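Local coordinates for glucose-6-phosphate 1-dehydrogenase (Kluyveromyces lactis, PDB 7E6I), which catalyses the NADP(+)-dependent oxidation of glucose 6-phosphate to 6-phosphogluconolactone, the first step of the oxidative pentose phosphate pathway, at residues V271-L274 with K275-P279; E164-E167 with K168-P171; F321-N325 with E326-G330. All coordinates share one frame; numbering follows the deposited sequence.

Contact 1: V271-L274 with K275-P279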
ATOM      1  N   VAL A 271       0.124  -0.425 -15.590  1.00 23.83           N
ATOM      2  CA  VAL A 271       1.176   0.269 -16.319  1.00 23.90           C
ATOM      3  C   VAL A 271       0.575   1.109 -17.436  1.00 24.12           C
ATOM      4  O   VAL A 271       0.962   2.266 -17.645  1.00 25.62           O
ATOM      5  CB  VAL A 271       2.212  -0.739 -16.860  1.00 29.32           C
ATOM      6  CG1 VAL A 271       3.249  -0.018 -17.724  1.00 27.79           C
ATOM      7  CG2 VAL A 271       2.896  -1.485 -15.707  1.00 24.23           C
ATOM      8  N   LYS A 272      -0.400   0.551 -18.150  1.00 23.75           N
ATOM      9  CA  LYS A 272      -0.999   1.248 -19.284  1.00 26.98           C
ATOM     10  C   LYS A 272      -1.640   2.565 -18.865  1.00 26.47           C
ATOM     11  O   LYS A 272      -1.481   3.581 -19.547  1.00 25.50           O
ATOM     12  CB  LYS A 272      -2.033   0.363 -19.985  1.00 25.87           C
ATOM     13  CG  LYS A 272      -2.592   1.040 -21.235  1.00 27.88           C
ATOM     14  CD  LYS A 272      -3.303   0.075 -22.146  1.00 33.74           C
ATOM     15  CE  LYS A 272      -4.508   0.729 -22.798  1.00 37.52           C
ATOM     16  NZ  LYS A 272      -5.036  -0.088 -23.936  1.00 48.14           N
ATOM     17  N   VAL A 273      -2.413   2.570 -17.771  1.00 24.30           N
ATOM     18  CA  VAL A 273      -3.058   3.828 -17.421  1.00 24.61           C
ATOM     19  C   VAL A 273      -2.018   4.811 -16.865  1.00 26.41           C
ATOM     20  O   VAL A 273      -2.098   6.024 -17.118  1.00 24.71           O
ATOM     21  CB  VAL A 273      -4.248   3.598 -16.456  1.00 22.92           C
ATOM     22  CG1 VAL A 273      -3.784   3.192 -15.031  1.00 20.32           C
ATOM     23  CG2 VAL A 273      -5.105   4.838 -16.395  1.00 18.66           C
ATOM     24  N   LEU A 274      -1.010   4.309 -16.141  1.00 22.88           N
ATOM     25  CA  LEU A 274       0.072   5.169 -15.680  1.00 22.88           C
ATOM     26  C   LEU A 274       0.698   5.940 -16.838  1.00 26.46           C
ATOM     27  O   LEU A 274       0.934   7.146 -16.736  1.00 24.96           O
ATOM     28  CB  LEU A 274       1.127   4.334 -14.959  1.00 22.94           C
ATOM     29  CG  LEU A 274       0.789   3.976 -13.514  1.00 25.29           C
ATOM     30  CD1 LEU A 274       1.799   2.981 -12.926  1.00 27.35           C
ATOM     31  CD2 LEU A 274       0.681   5.238 -12.659  1.00 22.93           C
ATOM     32  N   LYS A 275       0.950   5.269 -17.962  1.00 27.93           N
ATOM     33  CA  LYS A 275       1.561   5.953 -19.095  1.00 30.14           C
ATOM     34  C   LYS A 275       0.653   7.012 -19.710  1.00 31.83           C
ATOM     35  O   LYS A 275       1.144   7.872 -20.450  1.00 35.16           O
ATOM     36  CB  LYS A 275       1.959   4.939 -20.162  1.00 31.46           C
ATOM     37  CG  LYS A 275       3.022   3.958 -19.696  1.00 32.58           C
ATOM     38  CD  LYS A 275       3.585   3.176 -20.860  1.00 32.93           C
ATOM     39  CE  LYS A 275       4.480   2.074 -20.378  1.00 38.73           C
ATOM     40  NZ  LYS A 275       5.260   1.467 -21.493  1.00 48.49           N
ATOM     41  N   ALA A 276      -0.652   6.965 -19.449  1.00 26.64           N
ATOM     42  CA  ALA A 276      -1.557   7.957 -20.011  1.00 26.92           C
ATOM     43  C   ALA A 276      -1.692   9.197 -19.143  1.00 28.76           C
ATOM     44  O   ALA A 276      -2.317  10.173 -19.577  1.00 32.73           O
ATOM     45  CB  ALA A 276      -2.944   7.347 -20.235  1.00 25.93           C
ATOM     46  N   PHE A 277      -1.143   9.181 -17.935  1.00 27.85           N
ATOM     47  CA  PHE A 277      -1.170  10.362 -17.086  1.00 28.44           C
ATOM     48  C   PHE A 277      -0.430  11.503 -17.772  1.00 31.85           C
ATOM     49  O   PHE A 277       0.689  11.324 -18.262  1.00 33.76           O
ATOM     50  CB  PHE A 277      -0.507  10.054 -15.741  1.00 26.62           C
ATOM     51  CG  PHE A 277      -1.426   9.463 -14.717  1.00 26.53           C
ATOM     52  CD1 PHE A 277      -1.957   8.188 -14.890  1.00 25.21           C
ATOM     53  CD2 PHE A 277      -1.735  10.163 -13.558  1.00 27.44           C
ATOM     54  CE1 PHE A 277      -2.778   7.641 -13.944  1.00 22.15           C
ATOM     55  CE2 PHE A 277      -2.569   9.618 -12.605  1.00 22.13           C
ATOM     56  CZ  PHE A 277      -3.087   8.359 -12.796  1.00 21.88           C
ATOM     57  N   SER A 278      -1.040  12.680 -17.801  1.00 30.05           N
ATOM     58  CA  SER A 278      -0.298  13.844 -18.245  1.00 30.91           C
ATOM     59  C   SER A 278       0.744  14.192 -17.187  1.00 33.34           C
ATOM     60  O   SER A 278       0.623  13.762 -16.040  1.00 32.20           O
ATOM     61  CB  SER A 278      -1.246  15.013 -18.464  1.00 27.75           C
ATOM     62  OG  SER A 278      -2.023  14.784 -19.641  1.00 34.18           O
ATOM     63  N   PRO A 279       1.784  14.950 -17.539  1.00 32.67           N
ATOM     64  CA  PRO A 279       2.718  15.414 -16.506  1.00 32.53           C
ATOM     65  C   PRO A 279       2.001  16.290 -15.491  1.00 32.84           C
ATOM     66  O   PRO A 279       1.087  17.046 -15.833  1.00 30.77           O
ATOM     67  CB  PRO A 279       3.758  16.219 -17.293  1.00 31.57           C
ATOM     68  CG  PRO A 279       3.634  15.767 -18.707  1.00 27.91           C
ATOM     69  CD  PRO A 279       2.194  15.378 -18.888  1.00 32.77           C
TER
HETATM   70  O   HOH W   1       2.699   9.138 -17.472  1.00 33.24           O

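Contact 2: E164-E167 with K168-P171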
ATOM      1  N   GLU A 164      18.671   2.980 -10.448  1.00 36.87           N
ATOM      2  CA  GLU A 164      19.935   2.375 -10.039  1.00 40.00           C
ATOM      3  C   GLU A 164      19.709   1.092  -9.249  1.00 37.38           C
ATOM      4  O   GLU A 164      20.385   0.082  -9.480  1.00 35.66           O
ATOM      5  CB  GLU A 164      20.742   3.371  -9.214  1.00 42.49           C
ATOM      6  CG  GLU A 164      21.507   4.391 -10.032  1.00 45.35           C
ATOM      7  CD  GLU A 164      22.144   5.462  -9.150  1.00 56.14           C
ATOM      8  OE1 GLU A 164      22.493   5.134  -7.989  1.00 57.19           O
ATOM      9  OE2 GLU A 164      22.292   6.619  -9.617  1.00 54.63           O
ATOM     10  N   LEU A 165      18.758   1.108  -8.316  1.00 35.44           N
ATOM     11  CA  LEU A 165      18.449  -0.104  -7.571  1.00 35.86           C
ATOM     12  C   LEU A 165      18.011  -1.224  -8.505  1.00 37.21           C
ATOM     13  O   LEU A 165      18.488  -2.362  -8.391  1.00 36.80           O
ATOM     14  CB  LEU A 165      17.362   0.182  -6.543  1.00 36.11           C
ATOM     15  CG  LEU A 165      16.817  -1.035  -5.806  1.00 38.30           C
ATOM     16  CD1 LEU A 165      17.955  -1.731  -5.077  1.00 38.86           C
ATOM     17  CD2 LEU A 165      15.728  -0.615  -4.843  1.00 37.09           C
ATOM     18  N   GLN A 166      17.116  -0.912  -9.448  1.00 34.79           N
ATOM     19  CA  GLN A 166      16.591  -1.945 -10.334  1.00 37.50           C
ATOM     20  C   GLN A 166      17.661  -2.456 -11.295  1.00 38.40           C
ATOM     21  O   GLN A 166      17.665  -3.642 -11.663  1.00 31.37           O
ATOM     22  CB  GLN A 166      15.383  -1.415 -11.107  1.00 33.15           C
ATOM     23  CG  GLN A 166      14.789  -2.441 -12.073  1.00 32.52           C
ATOM     24  CD  GLN A 166      14.478  -3.791 -11.411  1.00 37.37           C
ATOM     25  OE1 GLN A 166      14.278  -3.875 -10.196  1.00 39.15           O
ATOM     26  NE2 GLN A 166      14.409  -4.852 -12.222  1.00 37.11           N
ATOM     27  N   GLU A 167      18.563  -1.569 -11.727  1.00 39.57           N
ATOM     28  CA  GLU A 167      19.693  -1.996 -12.548  1.00 39.46           C
ATOM     29  C   GLU A 167      20.508  -3.067 -11.835  1.00 38.97           C
ATOM     30  O   GLU A 167      21.002  -4.003 -12.468  1.00 40.35           O
ATOM     31  CB  GLU A 167      20.573  -0.795 -12.883  1.00 43.82           C
ATOM     32  CG  GLU A 167      20.277  -0.164 -14.231  1.00 49.33           C
ATOM     33  CD  GLU A 167      20.946   1.197 -14.404  1.00 55.44           C
ATOM     34  OE1 GLU A 167      21.926   1.483 -13.673  1.00 57.38           O
ATOM     35  OE2 GLU A 167      20.491   1.982 -15.273  1.00 55.90           O
ATOM     36  N   LYS A 168      20.657  -2.946 -10.517  1.00 38.50           N
ATOM     37  CA  LYS A 168      21.416  -3.930  -9.757  1.00 39.46           C
ATOM     38  C   LYS A 168      20.582  -5.164  -9.457  1.00 36.97           C
ATOM     39  O   LYS A 168      21.130  -6.259  -9.300  1.00 40.82           O
ATOM     40  CB  LYS A 168      21.930  -3.308  -8.447  1.00 39.42           C
ATOM     41  CG  LYS A 168      22.915  -2.152  -8.634  1.00 39.77           C
ATOM     42  CD  LYS A 168      23.563  -1.718  -7.319  1.00 45.63           C
ATOM     43  CE  LYS A 168      23.179  -0.295  -6.925  1.00 49.89           C
ATOM     44  NZ  LYS A 168      23.763   0.120  -5.612  1.00 58.79           N
ATOM     45  N   LEU A 169      19.268  -5.007  -9.378  1.00 35.94           N
ATOM     46  CA  LEU A 169      18.392  -6.101  -8.978  1.00 34.21           C
ATOM     47  C   LEU A 169      18.067  -7.022 -10.150  1.00 37.15           C
ATOM     48  O   LEU A 169      18.027  -8.246  -9.987  1.00 35.14           O
ATOM     49  CB  LEU A 169      17.119  -5.506  -8.379  1.00 35.35           C
ATOM     50  CG  LEU A 169      16.126  -6.409  -7.668  1.00 38.03           C
ATOM     51  CD1 LEU A 169      16.833  -7.486  -6.849  1.00 39.43           C
ATOM     52  CD2 LEU A 169      15.266  -5.532  -6.786  1.00 36.15           C
ATOM     53  N   ALA A 170      17.852  -6.442 -11.338  1.00 39.21           N
ATOM     54  CA  ALA A 170      17.394  -7.203 -12.500  1.00 37.28           C
ATOM     55  C   ALA A 170      18.294  -8.371 -12.903  1.00 41.23           C
ATOM     56  O   ALA A 170      17.749  -9.429 -13.269  1.00 40.87           O
ATOM     57  CB  ALA A 170      17.216  -6.245 -13.686  1.00 34.90           C
ATOM     58  N   PRO A 171      19.632  -8.257 -12.909  1.00 40.73           N
ATOM     59  CA  PRO A 171      20.452  -9.437 -13.232  1.00 37.06           C
ATOM     60  C   PRO A 171      20.437 -10.490 -12.150  1.00 38.00           C
ATOM     61  O   PRO A 171      20.906 -11.606 -12.388  1.00 39.43           O
ATOM     62  CB  PRO A 171      21.858  -8.856 -13.418  1.00 34.55           C
ATOM     63  CG  PRO A 171      21.633  -7.405 -13.703  1.00 40.27           C
ATOM     64  CD  PRO A 171      20.465  -7.044 -12.833  1.00 37.91           C
TER

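Contact 3: F321-N325 with E326-G330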
ATOM      1  N   PHE A 321      -4.458  15.817 -11.105  1.00 24.36           N
ATOM      2  CA  PHE A 321      -3.968  14.899 -12.118  1.00 24.26           C
ATOM      3  C   PHE A 321      -4.916  14.899 -13.301  1.00 27.65           C
ATOM      4  O   PHE A 321      -6.114  15.164 -13.158  1.00 26.17           O
ATOM      5  CB  PHE A 321      -3.853  13.472 -11.577  1.00 23.47           C
ATOM      6  CG  PHE A 321      -2.756  13.291 -10.576  1.00 23.88           C
ATOM      7  CD1 PHE A 321      -1.491  12.910 -10.987  1.00 22.53           C
ATOM      8  CD2 PHE A 321      -2.993  13.490  -9.225  1.00 23.77           C
ATOM      9  CE1 PHE A 321      -0.475  12.734 -10.067  1.00 22.26           C
ATOM     10  CE2 PHE A 321      -1.984  13.323  -8.298  1.00 25.94           C
ATOM     11  CZ  PHE A 321      -0.715  12.934  -8.727  1.00 24.82           C
ATOM     12  N   LYS A 322      -4.370  14.580 -14.468  1.00 25.25           N
ATOM     13  CA  LYS A 322      -5.168  14.418 -15.671  1.00 28.43           C
ATOM     14  C   LYS A 322      -4.664  13.188 -16.402  1.00 28.78           C
ATOM     15  O   LYS A 322      -3.452  12.975 -16.519  1.00 27.14           O
ATOM     16  CB  LYS A 322      -5.077  15.635 -16.588  1.00 25.45           C
ATOM     17  CG  LYS A 322      -5.797  16.882 -16.058  1.00 31.60           C
ATOM     18  CD  LYS A 322      -7.344  16.792 -16.254  1.00 34.28           C
ATOM     19  CE  LYS A 322      -8.072  18.071 -15.751  1.00 35.02           C
ATOM     20  NZ  LYS A 322      -8.677  18.871 -16.874  1.00 38.65           N
ATOM     21  N   ILE A 323      -5.593  12.385 -16.894  1.00 24.94           N
ATOM     22  CA  ILE A 323      -5.261  11.193 -17.654  1.00 26.06           C
ATOM     23  C   ILE A 323      -5.754  11.401 -19.076  1.00 27.95           C
ATOM     24  O   ILE A 323      -6.950  11.630 -19.300  1.00 27.43           O
ATOM     25  CB  ILE A 323      -5.874   9.942 -17.031  1.00 24.28           C
ATOM     26  CG1 ILE A 323      -5.444   9.821 -15.572  1.00 23.55           C
ATOM     27  CG2 ILE A 323      -5.523   8.730 -17.876  1.00 23.73           C
ATOM     28  CD1 ILE A 323      -6.004   8.589 -14.894  1.00 18.82           C
ATOM     29  N   ALA A 324      -4.839  11.319 -20.035  1.00 26.82           N
ATOM     30  CA  ALA A 324      -5.163  11.644 -21.419  1.00 29.09           C
ATOM     31  C   ALA A 324      -5.494  10.366 -22.190  1.00 28.19           C
ATOM     32  O   ALA A 324      -4.706   9.855 -22.979  1.00 29.57           O
ATOM     33  CB  ALA A 324      -4.007  12.404 -22.060  1.00 25.79           C
ATOM     34  N   ASN A 325      -6.682   9.828 -21.937  1.00 25.70           N
ATOM     35  CA  ASN A 325      -7.176   8.754 -22.778  1.00 25.79           C
ATOM     36  C   ASN A 325      -8.673   8.917 -22.941  1.00 27.06           C
ATOM     37  O   ASN A 325      -9.277   9.867 -22.429  1.00 26.68           O
ATOM     38  CB  ASN A 325      -6.787   7.359 -22.251  1.00 27.30           C
ATOM     39  CG  ASN A 325      -7.453   6.983 -20.936  1.00 24.40           C
ATOM     40  OD1 ASN A 325      -8.453   7.580 -20.509  1.00 21.86           O
ATOM     41  ND2 ASN A 325      -6.891   5.954 -20.281  1.00 22.53           N
ATOM     42  N   GLU A 326      -9.276   7.966 -23.656  1.00 27.38           N
ATOM     43  CA  GLU A 326     -10.669   8.107 -24.050  1.00 31.52           C
ATOM     44  C   GLU A 326     -11.612   8.079 -22.848  1.00 31.24           C
ATOM     45  O   GLU A 326     -12.624   8.799 -22.833  1.00 30.15           O
ATOM     46  CB  GLU A 326     -11.034   7.012 -25.041  1.00 34.91           C
ATOM     47  CG  GLU A 326     -12.453   7.129 -25.520  1.00 45.01           C
ATOM     48  CD  GLU A 326     -12.651   6.479 -26.862  1.00 57.96           C
ATOM     49  OE1 GLU A 326     -12.734   5.226 -26.908  1.00 56.00           O
ATOM     50  OE2 GLU A 326     -12.721   7.226 -27.864  1.00 71.49           O
ATOM     51  N   ARG A 327     -11.308   7.250 -21.836  1.00 25.80           N
ATOM     52  CA  ARG A 327     -12.210   7.129 -20.697  1.00 25.27           C
ATOM     53  C   ARG A 327     -12.158   8.368 -19.808  1.00 23.97           C
ATOM     54  O   ARG A 327     -13.187   8.783 -19.263  1.00 22.28           O
ATOM     55  CB  ARG A 327     -11.879   5.870 -19.882  1.00 25.44           C
ATOM     56  CG  ARG A 327     -12.754   5.688 -18.631  1.00 22.92           C
ATOM     57  CD  ARG A 327     -12.476   4.363 -17.917  1.00 22.28           C
ATOM     58  NE  ARG A 327     -12.496   3.280 -18.885  1.00 29.31           N
ATOM     59  CZ  ARG A 327     -13.605   2.670 -19.296  1.00 30.73           C
ATOM     60  NH1 ARG A 327     -14.786   3.017 -18.781  1.00 27.45           N
ATOM     61  NH2 ARG A 327     -13.530   1.715 -20.218  1.00 30.40           N
ATOM     62  N   TRP A 328     -10.982   8.986 -19.662  1.00 25.10           N
ATOM     63  CA  TRP A 328     -10.761   9.950 -18.588  1.00 26.91           C
ATOM     64  C   TRP A 328     -10.473  11.365 -19.056  1.00 26.53           C
ATOM     65  O   TRP A 328     -10.270  12.254 -18.220  1.00 26.21           O
ATOM     66  CB  TRP A 328      -9.613   9.475 -17.685  1.00 23.36           C
ATOM     67  CG  TRP A 328      -9.982   8.213 -16.952  1.00 22.30           C
ATOM     68  CD1 TRP A 328      -9.387   6.997 -17.066  1.00 22.68           C
ATOM     69  CD2 TRP A 328     -11.040   8.058 -16.011  1.00 22.21           C
ATOM     70  NE1 TRP A 328      -9.995   6.088 -16.236  1.00 21.30           N
ATOM     71  CE2 TRP A 328     -11.021   6.715 -15.578  1.00 21.76           C
ATOM     72  CE3 TRP A 328     -12.002   8.934 -15.477  1.00 25.23           C
ATOM     73  CZ2 TRP A 328     -11.937   6.209 -14.654  1.00 20.92           C
ATOM     74  CZ3 TRP A 328     -12.915   8.436 -14.544  1.00 25.15           C
ATOM     75  CH2 TRP A 328     -12.878   7.076 -14.152  1.00 22.02           C
ATOM     76  N   ASP A 329     -10.472  11.604 -20.354  1.00 26.43           N
ATOM     77  CA  ASP A 329     -10.025  12.875 -20.884  1.00 29.41           C
ATOM     78  C   ASP A 329     -10.822  14.043 -20.306  1.00 29.18           C
ATOM     79  O   ASP A 329     -12.043  14.122 -20.464  1.00 25.55           O
ATOM     80  CB  ASP A 329     -10.147  12.835 -22.398  1.00 29.86           C
ATOM     81  CG  ASP A 329      -9.642  14.073 -23.026  1.00 33.07           C
ATOM     82  OD1 ASP A 329      -8.524  14.498 -22.673  1.00 36.20           O
ATOM     83  OD2 ASP A 329     -10.376  14.632 -23.849  1.00 37.87           O
ATOM     84  N   GLY A 330     -10.128  14.960 -19.644  1.00 28.62           N
ATOM     85  CA  GLY A 330     -10.783  16.115 -19.068  1.00 29.29           C
ATOM     86  C   GLY A 330     -11.410  15.918 -17.694  1.00 28.24           C
ATOM     87  O   GLY A 330     -11.960  16.877 -17.145  1.00 28.20           O
TER
HETATM   88  O   HOH W   2      -8.299  13.077 -16.620  1.00 30.22           O
HETATM   89  O   HOH W   3      -7.271  14.664 -19.262  1.00 30.85           O

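Contact 1: V271-L274 with K275-P279
Phe-277 folds back on the last turn of helix 263-276. The edge of its ring meets the backbone of Val-273, with CD1 3.1 Å from Val-273 O. CG stands beside the backbone N of Phe-277 (chi1 -87°), and this sets the ring edge-on against the preceding turn. Val-273 CG2 and Leu-274 CD2 make looser apolar contacts with the same ring atom, Phe-277 CE1, each at 4.4 Å. On another side of the helix, Val-271 and Lys-275 run side by side. Val-271 CG1 touches the aliphatic Lys-275 CE at 3.6 Å.

Lys-275 N donates to Val-271 O at 3.0 Å, four residues back. The stronger bonds of the next two donors span three residues, as in a 3-10 turn: Ala-276 N to Val-273 O at 2.9 Å, and Phe-277 N to Leu-274 O at 3.1 Å. Both donors lie above the carbonyl plane, about 60° out of it. Weak bonds to Lys-272 O and Val-273 O keep the four-residue spacing. A water donates to Leu-274 O and to Phe-277 O, tying the turn to the chain that leaves it.

Further out, helix 433-451 supplies Val-438 and Leu-442 against Leu-274 and Phe-277. Leu-250 of helix 236-254 meets Phe-277, and Thr-251 meets Val-273 and Leu-274. Ile-323 adds to the cover of Phe-277. The two segments span the C-terminal end of helix 263-276 and the chain that leaves it, in the C-terminal domain. The closing carbonyls of Val-273 and Leu-274 have N-H partners although the helix stops, which probably lets the buried ring lie beside these oxygens at little polar cost.

Contact 2: E164-E167 with K168-P171
Lys-168 N donates to Glu-164 O at 3.2 Å, the first of three four-residue bonds that carry the helical ladder through this stretch. Leu-169 N follows to Leu-165 O at 2.9 Å. Ala-170 N then reaches Gln-166 O at 2.8 Å, with an N-H...O angle of 160°. Next in the series stands Pro-171, which has no N-H to give. Its CD lies 3.1 Å from Glu-167 O instead.

This is the C-terminal end of helix 159-169. It belongs to the beta-alpha-beta unit formed with strands 146-152 and 178-181 in the Rossmann-type coenzyme domain. Leu-165 and Leu-169 pack on Ile-130 of the neighbouring helix 126-139, and Leu-169 also meets Cys-133.

The amide of Gln-166 lies along the helix surface. CG is trans to the backbone N (chi1 179°) and the chain bends at chi2 (52°), which carries the amide toward the later turn. NE2 rests 3.5 Å from Ala-170 CB. OE1 lies 3.7 Å from Leu-169 CB and accepts a hydrogen bond from Arg-180 NH2. Glu-164 OE1 and Lys-168 NZ have opposite charges but stand 5.7 Å apart, while Glu-164 OE2 is hydrogen-bonded to Gln-160 NE2.

Contact 3: F321-N325 with E326-G330
Asn-325 OD1 accepts a hydrogen bond from Trp-328 N at 3.0 Å. The donor lies almost straight out from the side-chain C=O, at a C=O...N angle of 176°. CG sits between the backbone N and the carbonyl carbon (chi1 67°), and this brings OD1 over the turn that follows. Trp-328 N also makes a weak bond to Asn-325 O at 3.4 Å. With an alanine in place of Asn-325, Trp-328 N would probably keep only that weak bond within the turn, which would be freer to move.

Residues 325-328 form a beta turn with type I-like angles at Glu-326 and Arg-327. It lies in the connection of the antiparallel hairpin between strands 316-321 and 333-338.

Two waters bridge the arms of the loop. One accepts from Ile-323 N and lies 2.7 Å from Trp-328 O, one of several acceptors in its reach. The other donates to Ile-323 O and accepts from Gly-330 N at 2.9 Å.

The apolar contact is between side chains lying alongside each other, with Ile-323 CB 3.8 Å from Trp-328 CB. Arg-327 CG sits above one face of the indole, offset toward its rim. Trp-328 NE1 donates a hydrogen bond to Thr-254 O, and Arg-327 NH2 forms a salt bridge with Glu-256 OE1.

Contacts 1 and 3 are neighbours in the C-terminal domain, their centres about 9 Å apart. Two probable backbone hydrogen bonds join them: Ser-278 N to Lys-322 O at 2.7 Å, and Ala-324 N to Ala-276 O at 2.8 Å. Ile-323 CD1 packs on Phe-277 CE1 at 3.5 Å. Contact 2 stands apart in the coenzyme domain, its centre about 23 Å from that of contact 1 and 32 Å from that of contact 3. Its Leu-165 side chain is about 9 Å from that of Lys-153, which lines the glucose 6-phosphate pocket. In contact 1, the Leu-274 side chain is about 10 Å from that of Leu-185, a probable substrate-binding residue. Contact 3 lies away from the annotated sites.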